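Local structure of flocculation protein FLO11 (Saccharomyces cerevisiae, 4UYT) at residues E57-D60 / L61-W65. The protein mediates homotypic cell-cell adhesion in yeast flocculation, also serving substrate adhesion, invasive growth and biofilm formation, through the N-terminal Flo11 domain described here. Numbering follows the deposited sequence. Where two conformers were deposited one is given.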
loop_
_atom_site.group_PDB
_atom_site.type_symbol
_atom_site.label_atom_id
_atom_site.label_comp_id
_atom_site.label_asym_id
_atom_site.label_seq_id
_atom_site.Cartn_x
_atom_site.Cartn_y
_atom_site.Cartn_z
ATOM N N GLU A 57 -1.726 16.549 0.515
ATOM C CA GLU A 57 -2.353 17.503 -0.374
ATOM C C GLU A 57 -2.854 16.793 -1.610
ATOM O O GLU A 57 -2.363 15.715 -1.979
ATOM C CB GLU A 57 -1.345 18.572 -0.803
ATOM C CG GLU A 57 -0.648 19.308 0.339
ATOM C CD GLU A 57 -1.593 20.134 1.198
ATOM O OE1 GLU A 57 -2.663 20.543 0.704
ATOM O OE2 GLU A 57 -1.253 20.394 2.373
ATOM N N ASN A 58 -3.832 17.416 -2.252
ATOM C CA ASN A 58 -4.406 16.852 -3.453
ATOM C C ASN A 58 -3.512 17.155 -4.650
ATOM O O ASN A 58 -3.193 18.311 -4.912
ATOM C CB ASN A 58 -5.803 17.421 -3.698
ATOM C CG ASN A 58 -6.507 16.716 -4.833
ATOM O OD1 ASN A 58 -6.608 15.504 -4.828
ATOM N ND2 ASN A 58 -6.956 17.464 -5.831
ATOM N N ILE A 59 -3.123 16.110 -5.381
ATOM C CA ILE A 59 -2.338 16.226 -6.604
ATOM C C ILE A 59 -3.189 15.716 -7.758
ATOM O O ILE A 59 -3.609 14.566 -7.795
ATOM C CB ILE A 59 -1.012 15.454 -6.516
ATOM C CG1 ILE A 59 -0.184 15.999 -5.362
ATOM C CG2 ILE A 59 -0.266 15.520 -7.845
ATOM C CD1 ILE A 59 1.124 15.263 -5.155
ATOM N N ASP A 60 -3.435 16.611 -8.703
ATOM C CA ASP A 60 -4.243 16.276 -9.851
ATOM C C ASP A 60 -3.672 15.108 -10.638
ATOM O O ASP A 60 -2.453 14.972 -10.783
ATOM C CB ASP A 60 -4.373 17.477 -10.783
ATOM C CG ASP A 60 -5.462 17.281 -11.819
ATOM O OD1 ASP A 60 -6.622 17.632 -11.519
ATOM O OD2 ASP A 60 -5.175 16.762 -12.920
ATOM N N LEU A 61 -4.563 14.283 -11.182
ATOM C CA LEU A 61 -4.153 13.132 -11.980
ATOM C C LEU A 61 -3.219 13.493 -13.148
ATOM O O LEU A 61 -2.419 12.675 -13.574
ATOM C CB LEU A 61 -5.388 12.388 -12.505
ATOM C CG LEU A 61 -5.136 11.047 -13.212
ATOM C CD1 LEU A 61 -4.492 10.028 -12.285
ATOM C CD2 LEU A 61 -6.426 10.478 -13.800
ATOM N N LYS A 62 -3.316 14.718 -13.662
ATOM C CA LYS A 62 -2.526 15.098 -14.822
ATOM C C LYS A 62 -1.027 15.024 -14.561
ATOM O O LYS A 62 -0.235 14.843 -15.495
ATOM C CB LYS A 62 -2.907 16.498 -15.311
ATOM C CG LYS A 62 -2.370 17.630 -14.457
ATOM C CD LYS A 62 -3.002 18.955 -14.828
ATOM C CE LYS A 62 -2.358 20.086 -14.057
ATOM N NZ LYS A 62 -3.055 21.372 -14.333
ATOM N N TYR A 63 -0.623 15.154 -13.300
ATOM C CA TYR A 63 0.798 15.095 -12.962
ATOM C C TYR A 63 1.368 13.673 -12.965
ATOM O O TYR A 63 2.579 13.499 -12.929
ATOM C CB TYR A 63 1.035 15.708 -11.587
ATOM C CG TYR A 63 0.709 17.177 -11.460
ATOM C CD1 TYR A 63 1.568 18.145 -11.973
ATOM C CD2 TYR A 63 -0.456 17.597 -10.843
ATOM C CE1 TYR A 63 1.277 19.492 -11.859
ATOM C CE2 TYR A 63 -0.760 18.940 -10.731
ATOM C CZ TYR A 63 0.114 19.882 -11.241
ATOM O OH TYR A 63 -0.200 21.213 -11.123
ATOM N N LEU A 64 0.488 12.672 -12.973
ATOM C CA LEU A 64 0.891 11.274 -12.835
ATOM C C LEU A 64 1.247 10.607 -14.164
ATOM O O LEU A 64 0.499 10.681 -15.132
ATOM C CB LEU A 64 -0.234 10.497 -12.169
ATOM C CG LEU A 64 0.110 9.059 -11.765
ATOM C CD1 LEU A 64 1.100 9.031 -10.609
ATOM C CD2 LEU A 64 -1.153 8.315 -11.391
ATOM N N TRP A 65 2.391 9.918 -14.190
ATOM C CA TRP A 65 2.781 9.078 -15.325
ATOM C C TRP A 65 2.468 7.595 -15.053
ATOM O O TRP A 65 1.871 6.920 -15.887
ATOM C CB TRP A 65 4.259 9.296 -15.674
ATOM C CG TRP A 65 4.741 8.455 -16.796
ATOM C CD1 TRP A 65 5.695 7.495 -16.728
ATOM C CD2 TRP A 65 4.302 8.490 -18.161
ATOM N NE1 TRP A 65 5.887 6.920 -17.967
ATOM C CE2 TRP A 65 5.036 7.511 -18.863
ATOM C CE3 TRP A 65 3.345 9.232 -18.852
ATOM C CZ2 TRP A 65 4.872 7.283 -20.234
ATOM C CZ3 TRP A 65 3.183 9.004 -20.220
ATOM C CH2 TRP A 65 3.933 8.025 -20.885
#
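An Asx turn on D60 opens the short 3-10 segment L61–Y63. It is defined by K62 N donating to D60 OD2 at 2.9 Å with an N-H...O angle of 165°; the oxygen is met on its anti side, somewhat out of the carboxylate plane. Separately, Y63 N donates to D60 O at 3.1 Å from above the carbonyl plane, closing a main-chain turn over L61 and K62. L64 N bonds to L61 O at 3.0 Å, a second, overlapping turn of the same kind. D60 chi1 of -167° swings the carboxylate forward over the next peptides, where OD2 can accept from K62 N.

In the fibronectin type III-like domain, this loop carries the chain from strand 46-55 of one sheet to strand 64-70 of another. The buried side chains I59 and Y63 meet: I59 CG2 reaches Y63 CD2 at 3.7 Å, the two crossing nearly perpendicularly. D60 O lies at the edge of the ring, 3.3 Å from Y63 CD2. Y63 OH is hydrogen-bonded to S136, and W139 meets the ring edge-to-face. K62 CG takes the position between backbone N and carbonyl carbon (chi1 76°), which sets it 3.3 Å from D60 OD2 and over one Y63 ring face, toward the rim. The extended K62 chain leaves NZ 5.3 Å from D60 OD2, so any charge attraction is probably modest.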